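Local coordinates for ATP-dependent DNA helicase (Mycobacterium smegmatis, PDB 5V9X), which probably uses ATP hydrolysis to move 3'-to-5' along single-stranded DNA and unwind RNA:DNA hybrids, as a helicase of the Lhr family, at residues E192-A197 against G224-V229; T228-E233 against G449-L454; L715-R720 against A752-F757. All coordinates share one frame; numbering follows the deposited sequence.

Contact 1 of 3, residues E192-A197 against G224-V229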
loop_
_atom_site.group_PDB
_atom_site.type_symbol
_atom_site.label_atom_id
_atom_site.label_comp_id
_atom_site.label_asym_id
_atom_site.label_seq_id
_atom_site.Cartn_x
_atom_site.Cartn_y
_atom_site.Cartn_z
ATOM N N GLU A 192 -1.751 12.550 0.535
ATOM C CA GLU A 192 -1.447 11.241 -0.042
ATOM C C GLU A 192 -2.690 10.353 -0.061
ATOM O O GLU A 192 -2.677 9.205 0.387
ATOM C CB GLU A 192 -0.296 10.566 0.707
ATOM C CG GLU A 192 0.916 11.458 0.931
ATOM C CD GLU A 192 1.532 11.961 -0.362
ATOM O OE1 GLU A 192 1.344 11.310 -1.415
ATOM O OE2 GLU A 192 2.208 13.012 -0.324
ATOM N N VAL A 193 -3.780 10.907 -0.598
ATOM C CA VAL A 193 -5.076 10.238 -0.545
ATOM C C VAL A 193 -5.082 8.934 -1.337
ATOM O O VAL A 193 -5.903 8.049 -1.065
ATOM C CB VAL A 193 -6.170 11.210 -1.034
ATOM C CG1 VAL A 193 -5.945 11.580 -2.490
ATOM C CG2 VAL A 193 -7.560 10.626 -0.818
ATOM N N HIS A 194 -4.174 8.777 -2.303
ATOM C CA HIS A 194 -4.113 7.536 -3.066
ATOM C C HIS A 194 -3.677 6.358 -2.203
ATOM O O HIS A 194 -4.013 5.211 -2.513
ATOM C CB HIS A 194 -3.145 7.686 -4.233
ATOM C CG HIS A 194 -1.712 7.642 -3.815
ATOM N ND1 HIS A 194 -1.104 8.680 -3.142
ATOM C CD2 HIS A 194 -0.774 6.674 -3.941
ATOM C CE1 HIS A 194 0.151 8.360 -2.888
ATOM N NE2 HIS A 194 0.378 7.149 -3.363
ATOM N N ALA A 195 -2.927 6.615 -1.131
ATOM C CA ALA A 195 -2.358 5.535 -0.333
ATOM C C ALA A 195 -3.399 4.779 0.481
ATOM O O ALA A 195 -3.098 3.686 0.975
ATOM C CB ALA A 195 -1.275 6.087 0.595
ATOM N N VAL A 196 -4.604 5.322 0.638
ATOM C CA VAL A 196 -5.661 4.662 1.396
ATOM C C VAL A 196 -6.936 4.467 0.592
ATOM O O VAL A 196 -7.830 3.740 1.052
ATOM C CB VAL A 196 -5.980 5.427 2.700
ATOM C CG1 VAL A 196 -4.760 5.487 3.606
ATOM C CG2 VAL A 196 -6.486 6.827 2.383
ATOM N N ALA A 197 -7.046 5.069 -0.595
ATOM C CA ALA A 197 -8.318 5.096 -1.309
ATOM C C ALA A 197 -8.842 3.694 -1.595
ATOM O O ALA A 197 -10.050 3.447 -1.502
ATOM C CB ALA A 197 -8.166 5.883 -2.612
ATOM N N GLY A 224 -7.728 16.991 -0.853
ATOM C CA GLY A 224 -6.883 15.832 -1.059
ATOM C C GLY A 224 -5.687 16.168 -1.928
ATOM O O GLY A 224 -5.766 17.016 -2.821
ATOM N N LEU A 225 -4.573 15.487 -1.661
ATOM C CA LEU A 225 -3.310 15.731 -2.343
ATOM C C LEU A 225 -2.677 14.403 -2.732
ATOM O O LEU A 225 -2.675 13.458 -1.941
ATOM C CB LEU A 225 -2.340 16.516 -1.450
ATOM C CG LEU A 225 -2.908 17.733 -0.722
ATOM C CD1 LEU A 225 -1.917 18.262 0.301
ATOM C CD2 LEU A 225 -3.277 18.810 -1.721
ATOM N N SER A 226 -2.141 14.340 -3.950
ATOM C CA SER A 226 -1.404 13.166 -4.401
ATOM C C SER A 226 -0.794 13.443 -5.765
ATOM O O SER A 226 -1.415 14.092 -6.610
ATOM C CB SER A 226 -2.300 11.924 -4.478
ATOM O OG SER A 226 -1.574 10.810 -4.972
ATOM N N ALA A 227 0.423 12.945 -5.967
ATOM C CA ALA A 227 1.078 12.988 -7.265
ATOM C C ALA A 227 0.703 11.813 -8.155
ATOM O O ALA A 227 1.062 11.810 -9.338
ATOM C CB ALA A 227 2.597 13.021 -7.084
ATOM N N THR A 228 -0.003 10.816 -7.617
ATOM C CA THR A 228 -0.292 9.562 -8.318
ATOM C C THR A 228 -1.777 9.245 -8.146
ATOM O O THR A 228 -2.163 8.475 -7.263
ATOM C CB THR A 228 0.600 8.437 -7.790
ATOM O OG1 THR A 228 0.488 8.370 -6.363
ATOM C CG2 THR A 228 2.053 8.694 -8.161
ATOM N N VAL A 229 -2.607 9.837 -9.000
ATOM C CA VAL A 229 -4.057 9.692 -8.926
ATOM C C VAL A 229 -4.550 9.092 -10.233
ATOM O O VAL A 229 -4.369 9.687 -11.303
ATOM C CB VAL A 229 -4.757 11.032 -8.654
ATOM C CG1 VAL A 229 -6.264 10.836 -8.601
ATOM C CG2 VAL A 229 -4.251 11.645 -7.364
#
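Leu225 O, on strand 221-226, faces two successive backbone amides of 192-197. Val193 N donates a hydrogen bond to it, 3.1 Å long and fairly straight at 155° on the hydrogen. Glu192 N is also near, 2.8 Å from Leu225 O. The side chains meet next to this bond. The His194 ring lies against the hydroxyls of Ser226 and Thr228. Thr228 OG1 sits over the centre of one ring face, 3.1 Å above the plane. Ser226 OG is 2.8 Å from His194 ND1 and approaches the ring obliquely. His194 CG lies between its own backbone N and carbonyl carbon (chi1 76°), which places the ring against these hydroxyls. Residues 191-194 form the DEVH version of the DEAD/DEAH box, motif II of superfamily 2 helicases. Ser226, Ala227 and Thr228 match motif III, the SAT motif. Ser226 OG accepts from Thr228 N at 3.1 Å. This ST turn fixes the serine hydroxyl beside the histidine. Thr228 OG1 has a further partner in Gln411 of helix 406-413. The Glu192 side chain lies about 3 Å from both the magnesium ion and the bound AMP-PNP, and its OE1 lies in plane at the edge of the His194 ring. On the apolar side Val193 CG1 packs 4.2 Å from Ser226 CB, and Leu66, Val235 and Phe238 also touch Val193.

Contact 2 of 3, residues T228-E233 against G449-L454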
loop_
_atom_site.group_PDB
_atom_site.type_symbol
_atom_site.label_atom_id
_atom_site.label_comp_id
_atom_site.label_asym_id
_atom_site.label_seq_id
_atom_site.Cartn_x
_atom_site.Cartn_y
_atom_site.Cartn_z
ATOM N N THR A 228 -0.003 10.816 -7.617
ATOM C CA THR A 228 -0.292 9.562 -8.318
ATOM C C THR A 228 -1.777 9.245 -8.146
ATOM O O THR A 228 -2.163 8.475 -7.263
ATOM C CB THR A 228 0.600 8.437 -7.790
ATOM O OG1 THR A 228 0.488 8.370 -6.363
ATOM C CG2 THR A 228 2.053 8.694 -8.161
ATOM N N VAL A 229 -2.607 9.837 -9.000
ATOM C CA VAL A 229 -4.057 9.692 -8.926
ATOM C C VAL A 229 -4.550 9.092 -10.233
ATOM O O VAL A 229 -4.369 9.687 -11.303
ATOM C CB VAL A 229 -4.757 11.032 -8.654
ATOM C CG1 VAL A 229 -6.264 10.836 -8.601
ATOM C CG2 VAL A 229 -4.251 11.645 -7.364
ATOM N N ARG A 230 -5.184 7.928 -10.144
ATOM C CA ARG A 230 -5.813 7.289 -11.291
ATOM C C ARG A 230 -6.817 6.243 -10.818
ATOM O O ARG A 230 -6.438 5.284 -10.132
ATOM C CB ARG A 230 -4.764 6.654 -12.205
ATOM C CG ARG A 230 -5.343 5.682 -13.215
ATOM C CD ARG A 230 -4.311 5.276 -14.247
ATOM N NE ARG A 230 -4.718 4.077 -14.974
ATOM C CZ ARG A 230 -4.180 3.684 -16.124
ATOM N NH1 ARG A 230 -3.217 4.401 -16.689
ATOM N NH2 ARG A 230 -4.612 2.578 -16.715
ATOM N N PRO A 231 -8.108 6.393 -11.148
ATOM C CA PRO A 231 -8.656 7.508 -11.927
ATOM C C PRO A 231 -8.953 8.726 -11.057
ATOM O O PRO A 231 -9.273 8.561 -9.879
ATOM C CB PRO A 231 -9.955 6.929 -12.513
ATOM C CG PRO A 231 -10.121 5.542 -11.889
ATOM C CD PRO A 231 -9.161 5.449 -10.750
ATOM N N PRO A 232 -8.834 9.929 -11.627
ATOM C CA PRO A 232 -9.145 11.134 -10.839
ATOM C C PRO A 232 -10.558 11.147 -10.285
ATOM O O PRO A 232 -10.760 11.522 -9.124
ATOM C CB PRO A 232 -8.916 12.271 -11.844
ATOM C CG PRO A 232 -7.939 11.712 -12.824
ATOM C CD PRO A 232 -8.283 10.257 -12.952
ATOM N N GLU A 233 -11.545 10.733 -11.083
ATOM C CA GLU A 233 -12.933 10.805 -10.637
ATOM C C GLU A 233 -13.209 9.867 -9.467
ATOM O O GLU A 233 -14.047 10.175 -8.612
ATOM C CB GLU A 233 -13.879 10.501 -11.801
ATOM C CG GLU A 233 -13.528 9.257 -12.617
ATOM C CD GLU A 233 -12.578 9.547 -13.772
ATOM O OE1 GLU A 233 -11.822 10.542 -13.699
ATOM O OE2 GLU A 233 -12.590 8.780 -14.760
ATOM N N GLY A 449 4.391 7.547 -16.647
ATOM C CA GLY A 449 3.335 7.798 -15.683
ATOM C C GLY A 449 2.192 6.810 -15.717
ATOM O O GLY A 449 1.062 7.169 -15.376
ATOM N N ASP A 450 2.455 5.566 -16.121
ATOM C CA ASP A 450 1.419 4.538 -16.218
ATOM C C ASP A 450 1.286 3.845 -14.867
ATOM O O ASP A 450 1.874 2.793 -14.608
ATOM C CB ASP A 450 1.752 3.546 -17.327
ATOM C CG ASP A 450 1.439 4.085 -18.709
ATOM O OD1 ASP A 450 0.287 4.511 -18.937
ATOM O OD2 ASP A 450 2.349 4.098 -19.565
ATOM N N ILE A 451 0.484 4.451 -13.990
ATOM C CA ILE A 451 0.246 3.894 -12.663
ATOM C C ILE A 451 -1.018 3.043 -12.680
ATOM O O ILE A 451 -1.714 2.956 -13.697
ATOM C CB ILE A 451 0.154 5.000 -11.596
ATOM C CG1 ILE A 451 -0.979 5.974 -11.921
ATOM C CG2 ILE A 451 1.483 5.736 -11.475
ATOM C CD1 ILE A 451 -1.169 7.045 -10.870
ATOM N N GLU A 452 -1.321 2.418 -11.548
ATOM C CA GLU A 452 -2.431 1.485 -11.456
ATOM C C GLU A 452 -3.748 2.226 -11.265
ATOM O O GLU A 452 -3.796 3.316 -10.687
ATOM C CB GLU A 452 -2.216 0.511 -10.297
ATOM C CG GLU A 452 -0.770 0.062 -10.108
ATOM C CD GLU A 452 0.062 1.059 -9.313
ATOM O OE1 GLU A 452 -0.451 1.603 -8.311
ATOM O OE2 GLU A 452 1.227 1.302 -9.696
ATOM N N THR A 453 -4.824 1.621 -11.765
ATOM C CA THR A 453 -6.163 2.147 -11.539
ATOM C C THR A 453 -6.673 1.678 -10.182
ATOM O O THR A 453 -6.685 0.477 -9.893
ATOM C CB THR A 453 -7.115 1.702 -12.651
ATOM O OG1 THR A 453 -6.879 2.485 -13.828
ATOM C CG2 THR A 453 -8.565 1.874 -12.222
ATOM N N LEU A 454 -7.086 2.625 -9.350
ATOM C CA LEU A 454 -7.559 2.322 -8.009
ATOM C C LEU A 454 -9.076 2.203 -8.001
ATOM O O LEU A 454 -9.777 2.858 -8.776
ATOM C CB LEU A 454 -7.106 3.395 -7.017
ATOM C CG LEU A 454 -5.594 3.641 -6.957
ATOM C CD1 LEU A 454 -5.262 4.752 -5.971
ATOM C CD2 LEU A 454 -4.842 2.362 -6.605
#
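Arg230 meets Leu454 through the backbone and Thr453 through its side chain. Leu454 N donates to Arg230 O at 2.8 Å. The arginine side chain is extended, with CG anti to the backbone N (chi1 165°), and crosses the Thr453 side chain at about a right angle. Its NE bonds Thr453 OG1 at 2.9 Å. The bond is almost straight (178°) and the hydroxyl lies in the guanidinium plane. Ile451 O lies over one face of the same group, offset toward the rim, but the angle from NE is too poor for a bond. The tightly packed part is centred on Ile451. Its CD1 sits 3.6 Å from Thr228 C, and its CG1 is 3.9 Å from Arg230 CB. Val406, Ala407 and Leu410 of helix 406-413 also touch this buried side chain. The loop 449-454 starts where helix 433-448 ends in a Schellman motif, with Gly449 at positive phi as the C-prime residue. The contact joins the end of the SAT motif and the residues after it to the loop that follows helix 433-448, beyond the second helicase sheet. The Pro231 peptide is cis, and Pro231 CD lies 3.3 Å from Leu454 O. The looser side is at Thr453 and Asp450. Thr453 is exposed, and its CG2 touches Pro231 CD at 3.9 Å. Asp450 OD1 is 4.2 Å from Arg230 NH1, beyond a salt bridge. Asp450 OD2 bonds Thr448 instead, and Arg230 NH2 forms its salt bridge with Glu628.

Contact 3 of 3, residues L715-R720 against A752-F757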
loop_
_atom_site.group_PDB
_atom_site.type_symbol
_atom_site.label_atom_id
_atom_site.label_comp_id
_atom_site.label_asym_id
_atom_site.label_seq_id
_atom_site.Cartn_x
_atom_site.Cartn_y
_atom_site.Cartn_z
ATOM N N LEU A 715 -7.086 -22.221 -8.084
ATOM C CA LEU A 715 -8.276 -22.861 -7.532
ATOM C C LEU A 715 -8.966 -23.727 -8.575
ATOM O O LEU A 715 -9.373 -24.858 -8.284
ATOM C CB LEU A 715 -9.248 -21.804 -7.005
ATOM C CG LEU A 715 -8.822 -20.942 -5.819
ATOM C CD1 LEU A 715 -9.856 -19.859 -5.565
ATOM C CD2 LEU A 715 -8.632 -21.801 -4.584
ATOM N N ALA A 716 -9.110 -23.210 -9.796
ATOM C CA ALA A 716 -9.778 -23.963 -10.851
ATOM C C ALA A 716 -8.965 -25.187 -11.249
ATOM O O ALA A 716 -9.514 -26.284 -11.405
ATOM C CB ALA A 716 -10.023 -23.059 -12.059
ATOM N N VAL A 717 -7.651 -25.015 -11.421
ATOM C CA VAL A 717 -6.782 -26.145 -11.741
ATOM C C VAL A 717 -6.831 -27.186 -10.631
ATOM O O VAL A 717 -6.862 -28.396 -10.894
ATOM C CB VAL A 717 -5.343 -25.652 -11.990
ATOM C CG1 VAL A 717 -4.398 -26.826 -12.178
ATOM C CG2 VAL A 717 -5.298 -24.729 -13.201
ATOM N N GLY A 718 -6.842 -26.735 -9.375
ATOM C CA GLY A 718 -6.905 -27.671 -8.263
ATOM C C GLY A 718 -8.160 -28.518 -8.291
ATOM O O GLY A 718 -8.104 -29.738 -8.117
ATOM N N ARG A 719 -9.313 -27.880 -8.515
ATOM C CA ARG A 719 -10.573 -28.613 -8.610
ATOM C C ARG A 719 -10.495 -29.700 -9.672
ATOM O O ARG A 719 -10.865 -30.853 -9.429
ATOM C CB ARG A 719 -11.719 -27.648 -8.918
ATOM C CG ARG A 719 -13.084 -28.312 -8.998
ATOM C CD ARG A 719 -14.121 -27.380 -9.598
ATOM N NE ARG A 719 -15.481 -27.843 -9.344
ATOM C CZ ARG A 719 -16.295 -27.304 -8.441
ATOM N NH1 ARG A 719 -15.888 -26.275 -7.709
ATOM N NH2 ARG A 719 -17.518 -27.789 -8.274
ATOM N N ARG A 720 -10.003 -29.347 -10.861
ATOM C CA ARG A 720 -9.875 -30.326 -11.934
ATOM C C ARG A 720 -8.859 -31.405 -11.590
ATOM O O ARG A 720 -9.075 -32.587 -11.883
ATOM C CB ARG A 720 -9.468 -29.631 -13.228
ATOM C CG ARG A 720 -10.560 -29.531 -14.254
ATOM C CD ARG A 720 -9.942 -29.194 -15.582
ATOM N NE ARG A 720 -10.855 -28.456 -16.440
ATOM C CZ ARG A 720 -10.453 -27.635 -17.400
ATOM N NH1 ARG A 720 -11.341 -26.995 -18.147
ATOM N NH2 ARG A 720 -9.156 -27.446 -17.604
ATOM N N ALA A 752 -1.337 -28.925 -21.441
ATOM C CA ALA A 752 -1.603 -27.506 -21.248
ATOM C C ALA A 752 -3.085 -27.173 -21.194
ATOM O O ALA A 752 -3.440 -26.081 -20.739
ATOM C CB ALA A 752 -0.960 -26.687 -22.366
ATOM N N ASP A 753 -3.954 -28.071 -21.661
ATOM C CA ASP A 753 -5.388 -27.870 -21.505
ATOM C C ASP A 753 -5.810 -27.851 -20.043
ATOM O O ASP A 753 -6.945 -27.463 -19.745
ATOM C CB ASP A 753 -6.156 -28.961 -22.253
ATOM C CG ASP A 753 -5.780 -29.037 -23.721
ATOM O OD1 ASP A 753 -4.667 -29.516 -24.027
ATOM O OD2 ASP A 753 -6.596 -28.618 -24.570
ATOM N N LEU A 754 -4.921 -28.259 -19.133
ATOM C CA LEU A 754 -5.218 -28.224 -17.707
ATOM C C LEU A 754 -5.523 -26.806 -17.236
ATOM O O LEU A 754 -6.394 -26.600 -16.383
ATOM C CB LEU A 754 -4.038 -28.811 -16.930
ATOM C CG LEU A 754 -4.054 -28.780 -15.403
ATOM C CD1 LEU A 754 -5.254 -29.534 -14.860
ATOM C CD2 LEU A 754 -2.762 -29.365 -14.861
ATOM N N PHE A 755 -4.824 -25.815 -17.787
ATOM C CA PHE A 755 -4.995 -24.433 -17.363
ATOM C C PHE A 755 -6.120 -23.710 -18.092
ATOM O O PHE A 755 -6.612 -22.696 -17.584
ATOM C CB PHE A 755 -3.687 -23.659 -17.561
ATOM C CG PHE A 755 -2.504 -24.283 -16.876
ATOM C CD1 PHE A 755 -2.283 -24.082 -15.521
ATOM C CD2 PHE A 755 -1.611 -25.071 -17.585
ATOM C CE1 PHE A 755 -1.193 -24.659 -14.888
ATOM C CE2 PHE A 755 -0.520 -25.649 -16.957
ATOM C CZ PHE A 755 -0.311 -25.443 -15.607
ATOM N N VAL A 756 -6.541 -24.206 -19.252
ATOM C CA VAL A 756 -7.497 -23.493 -20.094
ATOM C C VAL A 756 -8.916 -23.803 -19.637
ATOM O O VAL A 756 -9.295 -24.971 -19.493
ATOM C CB VAL A 756 -7.300 -23.869 -21.570
ATOM C CG1 VAL A 756 -8.299 -23.129 -22.447
ATOM C CG2 VAL A 756 -5.876 -23.570 -21.997
ATOM N N PHE A 757 -9.705 -22.753 -19.416
ATOM C CA PHE A 757 -11.103 -22.870 -19.034
ATOM C C PHE A 757 -11.951 -21.968 -19.922
ATOM O O PHE A 757 -11.454 -21.017 -20.531
ATOM C CB PHE A 757 -11.323 -22.495 -17.562
ATOM C CG PHE A 757 -10.836 -23.528 -16.587
ATOM C CD1 PHE A 757 -9.482 -23.669 -16.319
ATOM C CD2 PHE A 757 -11.733 -24.348 -15.923
ATOM C CE1 PHE A 757 -9.034 -24.618 -15.418
ATOM C CE2 PHE A 757 -11.291 -25.297 -15.019
ATOM C CZ PHE A 757 -9.942 -25.433 -14.767
#
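The Phe757 ring is sandwiched between Arg720 and Ala716 of helix 707-725. The Arg720 guanidinium lies flat on one face, with centres 3.6 Å apart and planes at 8°. This is a stacked cation-pi contact. Ala716 CB makes a CH-pi contact with the opposite face, 3.9 Å from the ring centroid. Phe755 O lies in plane at the ring edge. The guanidinium edge is held by backbone oxygen. Arg720 NH1 and NH2 both donate to Val756 O, at 3.2 Å and 3.1 Å, and this end-on grip fixes the rotation of the group above the ring. Asp753 O and Leu754 O are also close to NH2. The apolar part of the contact is carried by Val717. Its CG1, anti to the backbone N (chi1 174°), reaches Leu754 CG at 3.8 Å. Its CG2 packs 3.9 Å from Phe755 CD1. Both segments lie in the DEAD/H associated region. Helix 759-769 touches both Phe757 and Ala716 through Ile765. On the sheet side, Phe755 rests on Val687 of strand 684-691, and Val756 on Ile855 of strand 854-859.

Contacts 1 and 2 adjoin, with centres 9 Å apart. They share Thr228 and Val229, and His194 O of contact 1 lies 3.7 Å from Leu454 CD1 of contact 2. Together they lead from the nucleotide site to the loop 449-454. The Glu192 side chain is about 3 Å from both magnesium and AMP-PNP, while that of Thr228 is about 8 Å from the nucleotide. Helix 406-413 borders both contacts. Contact 3 is separate. Its nearest atoms are about 24 Å from contact 1 and about 21 Å from contact 2. Bound nucleic acid is about 6 Å from contact 1, 10 Å from contact 2 and 19 Å from contact 3, nearest atoms in each case.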